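Local coordinates for protein farnesyl diphosphate phosphatase YisP (Bacillus subtilis subsp. subtilis, PDB 3WE9) that hydrolyses farnesyl diphosphate to farnesol and diphosphate, a reaction that serves biofilm formation, at residues E6-K9 against E10-E13; F87-A90 against Y91-F94. One frame throughout, in Å; residues are numbered along the deposited sequence.

Interaction 1 (E6-K9 against E10-E13)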
ATOM      1  N   GLU A   6     -29.425  15.338   8.560  1.00 32.66           N
ATOM      2  CA  GLU A   6     -29.146  14.054   9.185  1.00 35.08           C
ATOM      3  C   GLU A   6     -28.196  13.265   8.291  1.00 34.99           C
ATOM      4  O   GLU A   6     -27.295  12.585   8.777  1.00 34.95           O
ATOM      5  CB  GLU A   6     -30.442  13.271   9.409  1.00 37.50           C
ATOM      6  CG  GLU A   6     -31.366  13.885  10.456  1.00 42.53           C
ATOM      7  CD  GLU A   6     -30.662  14.152  11.782  1.00 45.58           C
ATOM      8  OE1 GLU A   6     -30.109  13.198  12.375  1.00 47.66           O
ATOM      9  OE2 GLU A   6     -30.661  15.321  12.231  1.00 47.79           O
ATOM     10  N   LYS A   7     -28.397  13.375   6.981  1.00 34.58           N
ATOM     11  CA  LYS A   7     -27.555  12.682   6.011  1.00 35.13           C
ATOM     12  C   LYS A   7     -26.078  13.051   6.176  1.00 33.43           C
ATOM     13  O   LYS A   7     -25.208  12.179   6.164  1.00 33.07           O
ATOM     14  CB  LYS A   7     -28.011  13.010   4.584  1.00 37.77           C
ATOM     15  CG  LYS A   7     -27.116  12.425   3.499  1.00 40.75           C
ATOM     16  CD  LYS A   7     -27.569  12.828   2.099  1.00 42.31           C
ATOM     17  CE  LYS A   7     -28.923  12.225   1.745  1.00 43.48           C
ATOM     18  NZ  LYS A   7     -29.249  12.402   0.297  1.00 43.15           N
ATOM     19  N   MET A   8     -25.794  14.340   6.326  1.00 30.69           N
ATOM     20  CA  MET A   8     -24.413  14.782   6.495  1.00 31.73           C
ATOM     21  C   MET A   8     -23.885  14.282   7.832  1.00 31.05           C
ATOM     22  O   MET A   8     -22.718  13.920   7.952  1.00 29.91           O
ATOM     23  CB  MET A   8     -24.317  16.309   6.437  1.00 32.90           C
ATOM     24  CG  MET A   8     -22.891  16.857   6.510  1.00 36.91           C
ATOM     25  SD  MET A   8     -21.759  16.162   5.259  1.00 42.03           S
ATOM     26  CE  MET A   8     -22.758  16.282   3.781  1.00 38.61           C
ATOM     27  N   LYS A   9     -24.747  14.267   8.841  1.00 30.94           N
ATOM     28  CA  LYS A   9     -24.340  13.790  10.154  1.00 32.27           C
ATOM     29  C   LYS A   9     -23.902  12.337  10.024  1.00 31.91           C
ATOM     30  O   LYS A   9     -22.895  11.924  10.596  1.00 33.04           O
ATOM     31  CB  LYS A   9     -25.501  13.897  11.145  1.00 32.09           C
ATOM     32  CG  LYS A   9     -25.908  15.321  11.474  1.00 32.48           C
ATOM     33  CD  LYS A   9     -27.025  15.339  12.504  1.00 33.94           C
ATOM     34  CE  LYS A   9     -27.441  16.756  12.860  1.00 34.12           C
ATOM     35  NZ  LYS A   9     -28.532  16.753  13.882  1.00 36.30           N
ATOM     36  N   GLU A  10     -24.662  11.569   9.255  1.00 33.04           N
ATOM     37  CA  GLU A  10     -24.358  10.163   9.044  1.00 35.26           C
ATOM     38  C   GLU A  10     -23.069   9.998   8.249  1.00 34.81           C
ATOM     39  O   GLU A  10     -22.306   9.059   8.473  1.00 33.63           O
ATOM     40  CB  GLU A  10     -25.515   9.490   8.318  1.00 36.86           C
ATOM     41  CG  GLU A  10     -26.854   9.783   8.961  1.00 42.08           C
ATOM     42  CD  GLU A  10     -27.958   8.912   8.426  1.00 44.48           C
ATOM     43  OE1 GLU A  10     -28.038   8.737   7.191  1.00 46.68           O
ATOM     44  OE2 GLU A  10     -28.749   8.405   9.246  1.00 48.31           O
ATOM     45  N   ILE A  11     -22.832  10.915   7.315  1.00 34.27           N
ATOM     46  CA  ILE A  11     -21.620  10.876   6.506  1.00 32.86           C
ATOM     47  C   ILE A  11     -20.391  11.114   7.382  1.00 33.81           C
ATOM     48  O   ILE A  11     -19.380  10.430   7.237  1.00 35.35           O
ATOM     49  CB  ILE A  11     -21.681  11.934   5.380  1.00 32.51           C
ATOM     50  CG1 ILE A  11     -22.686  11.473   4.321  1.00 30.84           C
ATOM     51  CG2 ILE A  11     -20.293  12.155   4.769  1.00 28.92           C
ATOM     52  CD1 ILE A  11     -23.006  12.502   3.261  1.00 31.62           C
ATOM     53  N   LYS A  12     -20.482  12.078   8.294  1.00 34.30           N
ATOM     54  CA  LYS A  12     -19.369  12.390   9.192  1.00 36.76           C
ATOM     55  C   LYS A  12     -19.080  11.208  10.112  1.00 36.86           C
ATOM     56  O   LYS A  12     -17.927  10.928  10.442  1.00 35.67           O
ATOM     57  CB  LYS A  12     -19.689  13.630  10.030  1.00 38.25           C
ATOM     58  CG  LYS A  12     -19.678  14.944   9.250  1.00 43.08           C
ATOM     59  CD  LYS A  12     -18.257  15.381   8.885  1.00 46.53           C
ATOM     60  CE  LYS A  12     -18.253  16.740   8.181  1.00 47.45           C
ATOM     61  NZ  LYS A  12     -18.940  17.794   8.985  1.00 47.38           N
ATOM     62  N   GLU A  13     -20.136  10.526  10.537  1.00 37.59           N
ATOM     63  CA  GLU A  13     -19.978   9.363  11.399  1.00 38.49           C
ATOM     64  C   GLU A  13     -19.248   8.275  10.627  1.00 36.69           C
ATOM     65  O   GLU A  13     -18.292   7.683  11.129  1.00 36.42           O
ATOM     66  CB  GLU A  13     -21.340   8.836  11.850  1.00 41.29           C
ATOM     67  CG  GLU A  13     -21.919   9.558  13.048  1.00 46.15           C
ATOM     68  CD  GLU A  13     -23.253   8.982  13.481  1.00 48.39           C
ATOM     69  OE1 GLU A  13     -23.346   7.743  13.634  1.00 50.09           O
ATOM     70  OE2 GLU A  13     -24.205   9.770  13.672  1.00 50.75           O
TER

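Interaction 2 (F87-A90 against Y91-F94)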
ATOM      1  N   PHE A  87     -18.151   7.077   1.417  1.00 32.97           N
ATOM      2  CA  PHE A  87     -17.489   6.791   0.152  1.00 33.02           C
ATOM      3  C   PHE A  87     -18.127   7.554  -1.005  1.00 31.60           C
ATOM      4  O   PHE A  87     -17.421   8.070  -1.874  1.00 28.26           O
ATOM      5  CB  PHE A  87     -17.510   5.287  -0.135  1.00 35.19           C
ATOM      6  CG  PHE A  87     -16.737   4.903  -1.355  1.00 36.98           C
ATOM      7  CD1 PHE A  87     -17.351   4.874  -2.604  1.00 36.57           C
ATOM      8  CD2 PHE A  87     -15.378   4.608  -1.265  1.00 37.68           C
ATOM      9  CE1 PHE A  87     -16.626   4.556  -3.745  1.00 36.96           C
ATOM     10  CE2 PHE A  87     -14.644   4.290  -2.401  1.00 37.50           C
ATOM     11  CZ  PHE A  87     -15.272   4.264  -3.646  1.00 37.31           C
ATOM     12  N   ASP A  88     -19.456   7.624  -1.023  1.00 30.15           N
ATOM     13  CA  ASP A  88     -20.140   8.356  -2.082  1.00 28.85           C
ATOM     14  C   ASP A  88     -19.813   9.837  -1.955  1.00 24.93           C
ATOM     15  O   ASP A  88     -19.656  10.535  -2.952  1.00 25.06           O
ATOM     16  CB  ASP A  88     -21.655   8.176  -2.002  1.00 32.20           C
ATOM     17  CG  ASP A  88     -22.395   9.066  -2.994  1.00 34.21           C
ATOM     18  OD1 ASP A  88     -22.187   8.905  -4.219  1.00 36.66           O
ATOM     19  OD2 ASP A  88     -23.179   9.933  -2.551  1.00 36.07           O
ATOM     20  N   HIS A  89     -19.719  10.317  -0.718  1.00 23.42           N
ATOM     21  CA  HIS A  89     -19.400  11.718  -0.488  1.00 21.38           C
ATOM     22  C   HIS A  89     -18.022  12.027  -1.068  1.00 21.31           C
ATOM     23  O   HIS A  89     -17.845  13.013  -1.787  1.00 19.61           O
ATOM     24  CB  HIS A  89     -19.398  12.043   1.006  1.00 19.56           C
ATOM     25  CG  HIS A  89     -18.985  13.451   1.306  1.00 20.32           C
ATOM     26  ND1 HIS A  89     -19.860  14.515   1.244  1.00 22.58           N
ATOM     27  CD2 HIS A  89     -17.778  13.976   1.621  1.00 20.15           C
ATOM     28  CE1 HIS A  89     -19.210  15.633   1.509  1.00 20.26           C
ATOM     29  NE2 HIS A  89     -17.944  15.334   1.741  1.00 24.47           N
ATOM     30  N   ALA A  90     -17.045  11.184  -0.738  1.00 22.25           N
ATOM     31  CA  ALA A  90     -15.678  11.364  -1.223  1.00 21.24           C
ATOM     32  C   ALA A  90     -15.653  11.317  -2.746  1.00 21.32           C
ATOM     33  O   ALA A  90     -14.978  12.110  -3.405  1.00 20.24           O
ATOM     34  CB  ALA A  90     -14.779  10.275  -0.658  1.00 23.98           C
ATOM     35  N   TYR A  91     -16.409  10.376  -3.298  1.00 22.99           N
ATOM     36  CA  TYR A  91     -16.494  10.189  -4.736  1.00 25.57           C
ATOM     37  C   TYR A  91     -16.986  11.450  -5.447  1.00 25.54           C
ATOM     38  O   TYR A  91     -16.420  11.873  -6.459  1.00 24.69           O
ATOM     39  CB  TYR A  91     -17.445   9.032  -5.036  1.00 31.03           C
ATOM     40  CG  TYR A  91     -17.376   8.537  -6.456  1.00 36.10           C
ATOM     41  CD1 TYR A  91     -16.435   7.579  -6.832  1.00 39.20           C
ATOM     42  CD2 TYR A  91     -18.242   9.029  -7.429  1.00 37.51           C
ATOM     43  CE1 TYR A  91     -16.359   7.119  -8.142  1.00 41.78           C
ATOM     44  CE2 TYR A  91     -18.175   8.581  -8.744  1.00 41.23           C
ATOM     45  CZ  TYR A  91     -17.232   7.623  -9.092  1.00 43.56           C
ATOM     46  OH  TYR A  91     -17.170   7.165 -10.389  1.00 46.68           O
ATOM     47  N   ARG A  92     -18.047  12.041  -4.908  1.00 24.41           N
ATOM     48  CA  ARG A  92     -18.639  13.241  -5.486  1.00 24.93           C
ATOM     49  C   ARG A  92     -17.823  14.502  -5.211  1.00 23.51           C
ATOM     50  O   ARG A  92     -17.801  15.432  -6.016  1.00 22.93           O
ATOM     51  CB  ARG A  92     -20.059  13.424  -4.945  1.00 26.58           C
ATOM     52  CG  ARG A  92     -21.060  12.393  -5.450  1.00 27.90           C
ATOM     53  CD  ARG A  92     -22.353  12.477  -4.657  1.00 32.13           C
ATOM     54  NE  ARG A  92     -22.609  13.855  -4.266  1.00 35.43           N
ATOM     55  CZ  ARG A  92     -22.645  14.283  -3.007  1.00 33.78           C
ATOM     56  NH1 ARG A  92     -22.452  13.440  -2.001  1.00 32.26           N
ATOM     57  NH2 ARG A  92     -22.844  15.567  -2.763  1.00 34.83           N
ATOM     58  N   THR A  93     -17.147  14.525  -4.071  1.00 19.99           N
ATOM     59  CA  THR A  93     -16.349  15.678  -3.694  1.00 18.81           C
ATOM     60  C   THR A  93     -15.066  15.824  -4.502  1.00 18.15           C
ATOM     61  O   THR A  93     -14.687  16.939  -4.880  1.00 16.48           O
ATOM     62  CB  THR A  93     -15.984  15.612  -2.195  1.00 20.01           C
ATOM     63  OG1 THR A  93     -17.186  15.508  -1.419  1.00 21.36           O
ATOM     64  CG2 THR A  93     -15.206  16.855  -1.776  1.00 19.57           C
ATOM     65  N   PHE A  94     -14.404  14.702  -4.773  1.00 18.89           N
ATOM     66  CA  PHE A  94     -13.141  14.720  -5.509  1.00 20.31           C
ATOM     67  C   PHE A  94     -13.191  14.185  -6.935  1.00 22.35           C
ATOM     68  O   PHE A  94     -12.150  14.032  -7.582  1.00 21.33           O
ATOM     69  CB  PHE A  94     -12.084  13.968  -4.698  1.00 20.41           C
ATOM     70  CG  PHE A  94     -11.694  14.682  -3.438  1.00 19.11           C
ATOM     71  CD1 PHE A  94     -10.780  15.733  -3.477  1.00 19.50           C
ATOM     72  CD2 PHE A  94     -12.291  14.349  -2.222  1.00 19.32           C
ATOM     73  CE1 PHE A  94     -10.465  16.452  -2.322  1.00 20.09           C
ATOM     74  CE2 PHE A  94     -11.987  15.061  -1.057  1.00 18.67           C
ATOM     75  CZ  PHE A  94     -11.071  16.115  -1.108  1.00 19.04           C
TER

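Interaction 1 (E6-K9 against E10-E13)
Residues Glu6-Lys9 and Glu10-Glu13 are successive turns of one helix, each backbone N-H of the second bonding the carbonyl four residues back. Ile11 N reaches Lys7 O at 2.9 Å, Lys12 N bonds Met8 O at 2.9 Å with an N-H...O angle of 160°, and Glu13 N meets Lys9 O at 3.1 Å; Glu10 N pairs likewise with Glu6 O, whose position is less sure. On the apolar side, the CG of Met8 stands opposite the backbone N (chi1 -176°), after which the chain bends twice and swings its methyl across the Ile11 side chain, Met8 CE lying 3.8 Å from Ile11 CD1. The Ile11 side chain lies beside that of Lys7 and points the same way, Ile11 CD1 4.1 Å from Lys7 CG, so the end of Ile11 lies against methylene and thioether methyl alike. This is the opening of helix 6-25, the first helix of the all-helical squalene/phytoene synthase fold; Ser5 OG takes a hydrogen bond from Met8 N, and Ile11 turns onto Lys85 and His89 of helix 84-94. Along the polar flank, Lys9 stretches out fully and hands its NZ to Glu6 OE2 at 3.1 Å, meeting the syn side of the carboxylate from 25° out of its plane, a salt bridge between residues three apart. Glu10 points its acid back along the helix, its OE1 4.1 Å from Lys7 CA, and forms a long, weak ion pair with Lys85. With an alanine here, Lys85 would probably lose this distant counter-charge, and the backbone at Lys7 the carboxylate that lies against its CA. The carboxylates of Glu6 and Glu10 come no nearer than 5.9 Å from Glu6 OE1 to Glu10 OE2, and Lys9, bonded to Glu6, probably offsets part of the charge of Glu6.

Interaction 2 (F87-A90 against Y91-F94)
Asp88 and Arg92 converge through their torsions: the aspartate's CG is trans to its main-chain nitrogen (chi1 173°), which carries the carboxylate forward, while Arg92, with CG beside its own N (chi1 -70°), runs back and then bends at chi3. The two side chains cross with their flat groups 32° apart. Asp88 OD2 sits at the edge of the guanidinium, near its plane, but the salt bridge to Arg92 NH1 is long at 3.6 Å; the methylene is nearer, Arg92 CD being 3.4 Å from Asp88 OD2. On a neighbouring flank the Thr93 hydroxyl OG1 gives a hydrogen bond of 2.6 Å to His89 O. Thr93 N bonds the same His89 O at 2.8 Å, so two donors grip one carbonyl, the hydroxyl standing above the carbonyl plane and the amide lying closer to it. This hydroxyl also lies over one face of the His89 imidazole, toward its rim. Phe87 and Tyr91 meet more loosely, Phe87 CE1 approaching Tyr91 CD1 at 4.3 Å, while Phe87 also packs edge-to-face with Phe101 and meets the ring of Phe50. Phe94 N bonds Ala90 O at 3.0 Å, that oxygen lying at the edge of the Phe94 ring, and the Phe94 side chain rests on Lys39, Gln40 and Ala43 of helix 38-54. A threonine hydroxyl bonded to the carbonyl four residues earlier and an i to i+4 salt bridge, here a long one, are common features of alpha helices, found here on the short helix 84-94 of the all-helical squalene/phytoene synthase fold.

Overall arrangement
Both contacts are internal to single helices on the same side of the chain's centre: interaction 1 opens helix 6-25, and interaction 2 follows later in the chain, on helix 84-94. Helices 27-33 and 38-54 and the unmodelled residues 57-81 come between them. Their centres lie about 13 Å apart, yet the helices touch, Ile11 CG2 packing 3.9 Å from His89 CB, and one turn further on Tyr15 meets the His89 ring and Ala90. Helix 38-54 takes Thr93 and Phe94 at the far end of 84-94, and Phe87 through Phe50. The short helix thus bridges the N-terminal helix and helix 38-54 at the periphery of this monomeric, all-helical protein.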